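Local coordinates for serine hydrolase CCSP0084 (Cycloclasticus sp. P1, PDB 4I3F), which probably hydrolyses esters and the carbon-carbon bonds of meta-cleavage products as an alpha/beta-hydrolase-fold serine hydrolase of a bacterium that degrades polyaromatic hydrocarbons, at residues Asp109-Lys114 against Glu140-Ala145; Thr119-Asn124 against Leu132-Arg137. All coordinates share one frame; numbering follows the deposited sequence.

Contact 1 of 2, residues Asp109-Lys114 against Glu140-Ala145; sequences DLLDAK and ERFKKA. With NA (sodium ion), chain D.
Asp112 and Arg141 form a salt bridge in which the guanidinium grips one carboxylate oxygen with its end-on pair of nitrogens. Arg141 NH1 and NH2 each lie 2.9 Å from Asp112 OD1, and both bonds are bent, the N-H...O angle at NH1 being 144°, as expected when two donors fork onto a single acceptor. NH1 meets OD1 on the syn side, somewhat out of the carboxylate plane, whereas NH2 arrives nearly along the C-O direction. The carboxylate and guanidinium planes are only 11° apart, so the two flat groups are nearly coplanar. Bends at chi2 and chi3 of Arg141 curl the chain so that its end reaches Asp112. Leu111 CB approaches Arg141 NH2 obliquely at 3.6 Å, while Leu111 CD1 lies 4.1 Å from Phe142 CE2, also oblique to that ring.

The guanidinium is pinned further by its other hydrogens: NE bonds to the carbonyl of Glu117 and NH2 to that of Ile116, so the arginine also ties down the turn after the helix. In the guanidinium plane, at its edge, Arg141 NH1 also donates to a water 3.0 Å away, and that water is a ligand of the sodium ion. Glu140 OE2 and His138 bind the same ion, which links the arginine to the metal through one water.

In the fold, this joins the C-terminal end of helix 96-113 to the start of strand 142-148, alongside strand 119-124. Leu110 and Ala113 turn from the same helix end to strand 23-29, while Phe142 packs on strand 119-124 and helix 126-137.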
ATOM      1  N   ASP A 109     -14.680  -2.601   7.688  1.00 12.13           N
ATOM      2  CA  ASP A 109     -15.322  -1.693   8.637  1.00 14.74           C
ATOM      3  C   ASP A 109     -15.397  -0.267   8.091  1.00 14.72           C
ATOM      4  O   ASP A 109     -16.353   0.458   8.377  1.00 13.84           O
ATOM      5  CB  ASP A 109     -14.580  -1.688   9.975  1.00 14.31           C
ATOM      6  CG  ASP A 109     -14.748  -2.981  10.747  1.00 18.04           C
ATOM      7  OD1 ASP A 109     -15.682  -3.757  10.433  1.00 17.84           O
ATOM      8  OD2 ASP A 109     -13.940  -3.219  11.676  1.00 18.57           O
ATOM      9  N   LEU A 110     -14.395   0.135   7.313  1.00 15.24           N
ATOM     10  CA  LEU A 110     -14.403   1.457   6.678  1.00 13.76           C
ATOM     11  C   LEU A 110     -15.494   1.548   5.607  1.00 14.66           C
ATOM     12  O   LEU A 110     -16.276   2.497   5.588  1.00 14.14           O
ATOM     13  CB  LEU A 110     -13.033   1.763   6.065  1.00 11.87           C
ATOM     14  CG  LEU A 110     -12.860   3.068   5.280  1.00 13.66           C
ATOM     15  CD1 LEU A 110     -13.191   4.277   6.143  1.00 16.93           C
ATOM     16  CD2 LEU A 110     -11.446   3.199   4.716  1.00  9.75           C
ATOM     17  N   LEU A 111     -15.539   0.565   4.709  1.00 12.60           N
ATOM     18  CA  LEU A 111     -16.563   0.549   3.666  1.00 13.82           C
ATOM     19  C   LEU A 111     -17.970   0.495   4.262  1.00 13.69           C
ATOM     20  O   LEU A 111     -18.889   1.153   3.764  1.00 14.89           O
ATOM     21  CB  LEU A 111     -16.333  -0.617   2.696  1.00 12.30           C
ATOM     22  CG  LEU A 111     -15.049  -0.583   1.875  1.00 15.17           C
ATOM     23  CD1 LEU A 111     -14.925  -1.842   1.017  1.00 15.77           C
ATOM     24  CD2 LEU A 111     -14.987   0.661   0.997  1.00 15.59           C
ATOM     25  N   ASP A 112     -18.143  -0.267   5.341  1.00 13.71           N
ATOM     26  CA  ASP A 112     -19.445  -0.350   5.983  1.00 14.22           C
ATOM     27  C   ASP A 112     -19.832   1.006   6.584  1.00 15.88           C
ATOM     28  O   ASP A 112     -20.979   1.435   6.501  1.00 17.09           O
ATOM     29  CB  ASP A 112     -19.444  -1.415   7.083  1.00 16.09           C
ATOM     30  CG  ASP A 112     -19.468  -2.835   6.543  1.00 22.43           C
ATOM     31  OD1 ASP A 112     -19.650  -3.029   5.317  1.00 20.28           O
ATOM     32  OD2 ASP A 112     -19.319  -3.764   7.367  1.00 20.85           O
ATOM     33  N   ALA A 113     -18.848   1.675   7.179  1.00 18.18           N
ATOM     34  CA  ALA A 113     -19.042   2.976   7.819  1.00 17.79           C
ATOM     35  C   ALA A 113     -19.364   4.089   6.820  1.00 16.47           C
ATOM     36  O   ALA A 113     -19.939   5.121   7.188  1.00 17.93           O
ATOM     37  CB  ALA A 113     -17.802   3.332   8.603  1.00 17.38           C
ATOM     38  N   LYS A 114     -18.969   3.887   5.566  1.00 15.64           N
ATOM     39  CA  LYS A 114     -19.218   4.858   4.503  1.00 20.62           C
ATOM     40  C   LYS A 114     -20.411   4.453   3.633  1.00 21.20           C
ATOM     41  O   LYS A 114     -20.770   5.164   2.680  1.00 22.52           O
ATOM     42  CB  LYS A 114     -17.971   5.018   3.625  1.00 18.53           C
ATOM     43  CG  LYS A 114     -16.744   5.508   4.377  1.00 18.27           C
ATOM     44  CD  LYS A 114     -16.998   6.847   5.056  1.00 27.08           C
ATOM     45  CE  LYS A 114     -16.880   8.001   4.092  1.00 24.84           C
ATOM     46  NZ  LYS A 114     -16.976   9.327   4.781  1.00 26.87           N
ATOM     47  N   GLU A 140     -16.947 -10.013  -2.721  1.00 15.77           N
ATOM     48  CA  GLU A 140     -18.141  -9.297  -3.157  1.00 17.22           C
ATOM     49  C   GLU A 140     -18.064  -7.784  -2.919  1.00 17.87           C
ATOM     50  O   GLU A 140     -18.905  -7.029  -3.420  1.00 19.56           O
ATOM     51  CB  GLU A 140     -19.387  -9.867  -2.463  1.00 17.68           C
ATOM     52  CG  GLU A 140     -19.480  -9.581  -0.945  1.00 30.22           C
ATOM     53  CD  GLU A 140     -18.455 -10.338  -0.085  1.00 32.04           C
ATOM     54  OE1 GLU A 140     -17.764 -11.244  -0.586  1.00 28.19           O
ATOM     55  OE2 GLU A 140     -18.352 -10.024   1.113  1.00 43.68           O
ATOM     56  N   ARG A 141     -17.071  -7.338  -2.158  1.00 14.79           N
ATOM     57  CA  ARG A 141     -16.980  -5.925  -1.814  1.00 12.89           C
ATOM     58  C   ARG A 141     -16.086  -5.166  -2.781  1.00 14.81           C
ATOM     59  O   ARG A 141     -15.888  -3.959  -2.624  1.00 12.82           O
ATOM     60  CB  ARG A 141     -16.429  -5.738  -0.398  1.00 12.04           C
ATOM     61  CG  ARG A 141     -17.257  -6.393   0.705  1.00 12.18           C
ATOM     62  CD  ARG A 141     -18.718  -5.964   0.673  1.00 14.08           C
ATOM     63  NE  ARG A 141     -18.911  -4.555   1.015  1.00 15.65           N
ATOM     64  CZ  ARG A 141     -19.003  -4.087   2.258  1.00 18.60           C
ATOM     65  NH1 ARG A 141     -18.895  -4.907   3.293  1.00 15.90           N
ATOM     66  NH2 ARG A 141     -19.182  -2.789   2.474  1.00 17.74           N
ATOM     67  N   PHE A 142     -15.540  -5.863  -3.779  1.00 16.49           N
ATOM     68  CA  PHE A 142     -14.541  -5.244  -4.658  1.00 11.17           C
ATOM     69  C   PHE A 142     -14.812  -5.454  -6.134  1.00 14.25           C
ATOM     70  O   PHE A 142     -15.371  -6.481  -6.541  1.00 17.04           O
ATOM     71  CB  PHE A 142     -13.125  -5.701  -4.270  1.00 10.68           C
ATOM     72  CG  PHE A 142     -12.785  -5.374  -2.854  1.00 11.52           C
ATOM     73  CD1 PHE A 142     -12.976  -6.315  -1.833  1.00 12.39           C
ATOM     74  CD2 PHE A 142     -12.362  -4.097  -2.518  1.00 13.21           C
ATOM     75  CE1 PHE A 142     -12.708  -5.983  -0.513  1.00 13.13           C
ATOM     76  CE2 PHE A 142     -12.096  -3.769  -1.204  1.00 12.43           C
ATOM     77  CZ  PHE A 142     -12.270  -4.716  -0.199  1.00 12.96           C
ATOM     78  N   LYS A 143     -14.432  -4.448  -6.920  1.00 13.22           N
ATOM     79  CA  LYS A 143     -14.665  -4.436  -8.361  1.00 12.77           C
ATOM     80  C   LYS A 143     -13.335  -4.722  -9.052  1.00 15.00           C
ATOM     81  O   LYS A 143     -12.930  -5.880  -9.159  1.00 16.25           O
ATOM     82  CB  LYS A 143     -15.259  -3.083  -8.789  1.00 16.54           C
ATOM     83  CG  LYS A 143     -16.724  -2.880  -8.360  1.00 25.41           C
ATOM     84  CD  LYS A 143     -17.074  -1.405  -8.123  1.00 27.24           C
ATOM     85  CE  LYS A 143     -17.046  -0.581  -9.410  1.00 34.77           C
ATOM     86  NZ  LYS A 143     -18.097  -1.025 -10.372  1.00 37.19           N
ATOM     87  N   LYS A 144     -12.638  -3.680  -9.499  1.00 12.41           N
ATOM     88  CA  LYS A 144     -11.305  -3.872 -10.079  1.00  9.06           C
ATOM     89  C   LYS A 144     -10.208  -3.559  -9.081  1.00  8.48           C
ATOM     90  O   LYS A 144     -10.398  -2.742  -8.176  1.00 10.03           O
ATOM     91  CB  LYS A 144     -11.102  -2.974 -11.298  1.00  9.96           C
ATOM     92  CG  LYS A 144     -11.868  -3.375 -12.542  1.00 14.55           C
ATOM     93  CD  LYS A 144     -11.561  -2.363 -13.638  1.00 17.54           C
ATOM     94  CE  LYS A 144     -11.479  -3.004 -15.012  1.00 26.68           C
ATOM     95  NZ  LYS A 144     -12.807  -3.113 -15.675  1.00 23.93           N
ATOM     96  N   ALA A 145      -9.048  -4.183  -9.279  1.00  9.33           N
ATOM     97  CA  ALA A 145      -7.902  -3.995  -8.391  1.00  8.39           C
ATOM     98  C   ALA A 145      -6.641  -3.619  -9.155  1.00  9.60           C
ATOM     99  O   ALA A 145      -6.348  -4.184 -10.215  1.00 10.71           O
ATOM    100  CB  ALA A 145      -7.656  -5.250  -7.555  1.00 10.86           C
TER
HETATM  101 NA    NA D 303     -17.591 -10.583   3.260  1.00 47.44          NA
HETATM  102  O   HOH W   1     -18.415  -7.883   3.651  1.00 30.11           O
HETATM  103  O   HOH W   2     -18.916 -11.512   5.477  1.00 44.19           O

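Contact 2 of 2, residues Thr119-Asn124 against Leu132-Arg137; sequences THIVGN and LHLLNR
Ile121 and Leu135 have the nearest CA atoms across the contact, 9.6 Å apart, a separation that side chains alone must bridge: no hydrogen bond runs between the strand 119-124 and the helical turns 132-137. Ile121 does the work from the strand side. Its CG1 branch extends away from the backbone N (chi1 -177°) and stays stretched through chi2, carrying CD1 out from the sheet to 3.9 Å from Leu134 CD1. The two chains run past each other at a slant, methyl against methyl. The shorter branch of the same isoleucine, CG2, faces the next helical residue, where Leu135 CD2 stands at a looser 4.4 Å. One beta-branched side chain therefore serves two successive leucines, one with each arm. Leu134 has its CA-CB bond aimed at the strand, whereas Leu135 swings only its far end over. All three are buried.

Other elements close in on this layer. Leu134 also touches Val104 and Gln107 of helix 96-113, and Ile121 meets Leu50 of strand 46-50. At the start of the strand the Thr119 hydroxyl bonds to the carbonyl of His120, OG1 to O 2.8 Å, in the carbonyl plane and on a lone pair; the hydroxyl of Ser46 is a second partner of Thr119 OG1.

The arrangement is the strand-to-helix half of a beta-alpha-beta crossover (strand 119-124, helix 126-137, strand 142-148) in the central sheet of an alpha/beta hydrolase. Gly123 near the strand's end, Ser125 at the turn and Gly127 in the first turn of the helix fit the GxSxG nucleophile elbow of this superfamily; the serine is probably at the tip.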
ATOM      1  N   THR A 119     -16.239  -1.362  -4.169  1.00 13.21           N
ATOM      2  CA  THR A 119     -15.244  -0.340  -4.496  1.00 14.79           C
ATOM      3  C   THR A 119     -14.126  -0.890  -5.386  1.00 16.33           C
ATOM      4  O   THR A 119     -13.810  -2.084  -5.328  1.00 11.30           O
ATOM      5  CB  THR A 119     -14.638   0.266  -3.202  1.00 12.67           C
ATOM      6  OG1 THR A 119     -13.808   1.388  -3.528  1.00 13.78           O
ATOM      7  CG2 THR A 119     -13.802  -0.770  -2.452  1.00  9.47           C
ATOM      8  N   HIS A 120     -13.542  -0.034  -6.224  1.00 11.89           N
ATOM      9  CA  HIS A 120     -12.256  -0.359  -6.830  1.00  9.39           C
ATOM     10  C   HIS A 120     -11.200  -0.248  -5.740  1.00 10.10           C
ATOM     11  O   HIS A 120     -11.437   0.386  -4.710  1.00 11.43           O
ATOM     12  CB  HIS A 120     -11.899   0.611  -7.962  1.00 10.00           C
ATOM     13  CG  HIS A 120     -12.772   0.511  -9.180  1.00 12.53           C
ATOM     14  ND1 HIS A 120     -13.083  -0.684  -9.795  1.00 14.90           N
ATOM     15  CD2 HIS A 120     -13.353   1.480  -9.929  1.00 10.36           C
ATOM     16  CE1 HIS A 120     -13.837  -0.448 -10.856  1.00 15.07           C
ATOM     17  NE2 HIS A 120     -14.015   0.858 -10.960  1.00 13.26           N
ATOM     18  N   ILE A 121     -10.027  -0.828  -5.961  1.00  8.57           N
ATOM     19  CA  ILE A 121      -8.991  -0.821  -4.932  1.00  6.84           C
ATOM     20  C   ILE A 121      -7.591  -0.755  -5.540  1.00  9.94           C
ATOM     21  O   ILE A 121      -7.329  -1.344  -6.599  1.00 10.61           O
ATOM     22  CB  ILE A 121      -9.172  -2.034  -3.957  1.00  7.54           C
ATOM     23  CG1 ILE A 121      -8.145  -2.008  -2.820  1.00  9.40           C
ATOM     24  CG2 ILE A 121      -9.189  -3.373  -4.723  1.00 10.02           C
ATOM     25  CD1 ILE A 121      -8.489  -2.967  -1.671  1.00 10.27           C
ATOM     26  N   VAL A 122      -6.716   0.011  -4.888  1.00  9.76           N
ATOM     27  CA  VAL A 122      -5.312   0.129  -5.285  1.00  7.35           C
ATOM     28  C   VAL A 122      -4.480  -0.165  -4.051  1.00 11.31           C
ATOM     29  O   VAL A 122      -4.775   0.354  -2.970  1.00  9.72           O
ATOM     30  CB  VAL A 122      -4.963   1.551  -5.759  1.00 11.25           C
ATOM     31  CG1 VAL A 122      -3.489   1.633  -6.188  1.00  9.88           C
ATOM     32  CG2 VAL A 122      -5.850   1.968  -6.928  1.00 11.65           C
ATOM     33  N   GLY A 123      -3.452  -0.995  -4.192  1.00  9.30           N
ATOM     34  CA  GLY A 123      -2.599  -1.291  -3.053  1.00 12.03           C
ATOM     35  C   GLY A 123      -1.117  -1.330  -3.356  1.00 11.67           C
ATOM     36  O   GLY A 123      -0.676  -1.996  -4.308  1.00 10.97           O
ATOM     37  N   ASN A 124      -0.345  -0.616  -2.536  1.00  8.64           N
ATOM     38  CA  ASN A 124       1.109  -0.585  -2.631  1.00  8.21           C
ATOM     39  C   ASN A 124       1.729  -1.523  -1.614  1.00  8.47           C
ATOM     40  O   ASN A 124       1.433  -1.423  -0.432  1.00 10.74           O
ATOM     41  CB  ASN A 124       1.616   0.844  -2.369  1.00 13.36           C
ATOM     42  CG  ASN A 124       3.125   0.909  -2.083  1.00 20.05           C
ATOM     43  OD1 ASN A 124       3.887  -0.005  -2.409  1.00 19.10           O
ATOM     44  ND2 ASN A 124       3.561   2.014  -1.478  1.00 18.46           N
ATOM     45  N   LEU A 132      -4.875  -8.202  -1.684  1.00 10.95           N
ATOM     46  CA  LEU A 132      -5.026  -9.599  -2.088  1.00  9.40           C
ATOM     47  C   LEU A 132      -5.853 -10.395  -1.082  1.00 11.35           C
ATOM     48  O   LEU A 132      -6.715 -11.192  -1.467  1.00 13.03           O
ATOM     49  CB  LEU A 132      -3.658 -10.247  -2.293  1.00 11.05           C
ATOM     50  CG  LEU A 132      -2.970  -9.835  -3.601  1.00  8.75           C
ATOM     51  CD1 LEU A 132      -1.540 -10.352  -3.608  1.00 11.45           C
ATOM     52  CD2 LEU A 132      -3.717 -10.414  -4.784  1.00 11.50           C
ATOM     53  N   HIS A 133      -5.586 -10.192   0.205  1.00 11.15           N
ATOM     54  CA  HIS A 133      -6.377 -10.868   1.230  1.00 11.09           C
ATOM     55  C   HIS A 133      -7.820 -10.383   1.280  1.00 12.14           C
ATOM     56  O   HIS A 133      -8.716 -11.169   1.565  1.00 11.30           O
ATOM     57  CB  HIS A 133      -5.685 -10.769   2.588  1.00 11.95           C
ATOM     58  CG  HIS A 133      -4.446 -11.596   2.673  1.00 11.22           C
ATOM     59  ND1 HIS A 133      -4.431 -12.858   3.226  1.00 17.05           N
ATOM     60  CD2 HIS A 133      -3.191 -11.372   2.210  1.00 11.36           C
ATOM     61  CE1 HIS A 133      -3.213 -13.360   3.135  1.00 17.16           C
ATOM     62  NE2 HIS A 133      -2.442 -12.480   2.523  1.00 13.43           N
ATOM     63  N   LEU A 134      -8.050  -9.108   0.966  1.00 12.30           N
ATOM     64  CA  LEU A 134      -9.414  -8.591   0.883  1.00  9.99           C
ATOM     65  C   LEU A 134     -10.191  -9.254  -0.255  1.00 13.23           C
ATOM     66  O   LEU A 134     -11.354  -9.621  -0.084  1.00 12.65           O
ATOM     67  CB  LEU A 134      -9.413  -7.072   0.710  1.00 10.26           C
ATOM     68  CG  LEU A 134      -9.314  -6.271   2.013  1.00  8.97           C
ATOM     69  CD1 LEU A 134      -8.884  -4.827   1.713  1.00 10.49           C
ATOM     70  CD2 LEU A 134     -10.644  -6.290   2.753  1.00 12.37           C
ATOM     71  N   LEU A 135      -9.555  -9.412  -1.416  1.00 12.20           N
ATOM     72  CA  LEU A 135     -10.220 -10.046  -2.552  1.00 10.19           C
ATOM     73  C   LEU A 135     -10.510 -11.513  -2.259  1.00 13.44           C
ATOM     74  O   LEU A 135     -11.517 -12.062  -2.713  1.00 15.33           O
ATOM     75  CB  LEU A 135      -9.358  -9.938  -3.820  1.00 10.31           C
ATOM     76  CG  LEU A 135      -8.961  -8.525  -4.247  1.00 13.21           C
ATOM     77  CD1 LEU A 135      -8.073  -8.578  -5.477  1.00 13.39           C
ATOM     78  CD2 LEU A 135     -10.184  -7.680  -4.523  1.00 11.35           C
ATOM     79  N   ASN A 136      -9.631 -12.147  -1.491  1.00 14.48           N
ATOM     80  CA  ASN A 136      -9.804 -13.549  -1.142  1.00 13.21           C
ATOM     81  C   ASN A 136     -10.916 -13.736  -0.127  1.00 17.03           C
ATOM     82  O   ASN A 136     -11.737 -14.649  -0.254  1.00 16.94           O
ATOM     83  CB  ASN A 136      -8.501 -14.108  -0.564  1.00 15.25           C
ATOM     84  CG  ASN A 136      -8.599 -15.587  -0.224  1.00 18.12           C
ATOM     85  OD1 ASN A 136      -9.056 -16.408  -1.033  1.00 18.33           O
ATOM     86  ND2 ASN A 136      -8.190 -15.936   0.992  1.00 17.93           N
ATOM     87  N   ARG A 137     -10.940 -12.870   0.882  1.00 14.51           N
ATOM     88  CA  ARG A 137     -11.846 -13.056   2.022  1.00 15.12           C
ATOM     89  C   ARG A 137     -13.213 -12.415   1.823  1.00 14.39           C
ATOM     90  O   ARG A 137     -14.219 -12.937   2.312  1.00 16.10           O
ATOM     91  CB  ARG A 137     -11.206 -12.515   3.307  1.00 14.21           C
ATOM     92  CG  ARG A 137     -10.002 -13.321   3.780  1.00 18.49           C
ATOM     93  CD  ARG A 137      -9.377 -12.731   5.030  1.00 18.27           C
ATOM     94  NE  ARG A 137      -7.975 -13.121   5.159  1.00 22.09           N
ATOM     95  CZ  ARG A 137      -7.227 -12.871   6.226  1.00 26.67           C
ATOM     96  NH1 ARG A 137      -7.748 -12.240   7.272  1.00 21.89           N
ATOM     97  NH2 ARG A 137      -5.960 -13.261   6.249  1.00 22.56           N
TER

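Overall arrangement
Contacts 1 and 2 have centres 9 Å apart and both reach the same sheet, where strands 119-124 and 142-148 are neighbours. Probable backbone hydrogen bonds join them, Lys143 N to Thr119 O at 2.9 Å and Lys144 O to Ile121 N at 3.0 Å, and Phe142 CB packs 3.6 Å from Leu135 CD2. Along the chain, 119-124 and 132-137 both fall between the two segments of contact 1. The sodium ion, directly held at contact 1, is about 8 Å from the side chain of Leu134 in contact 2. The probable nucleophile elbow follows strand 119-124 at its far end, whereas contact 1 lies beside that strand's beginning.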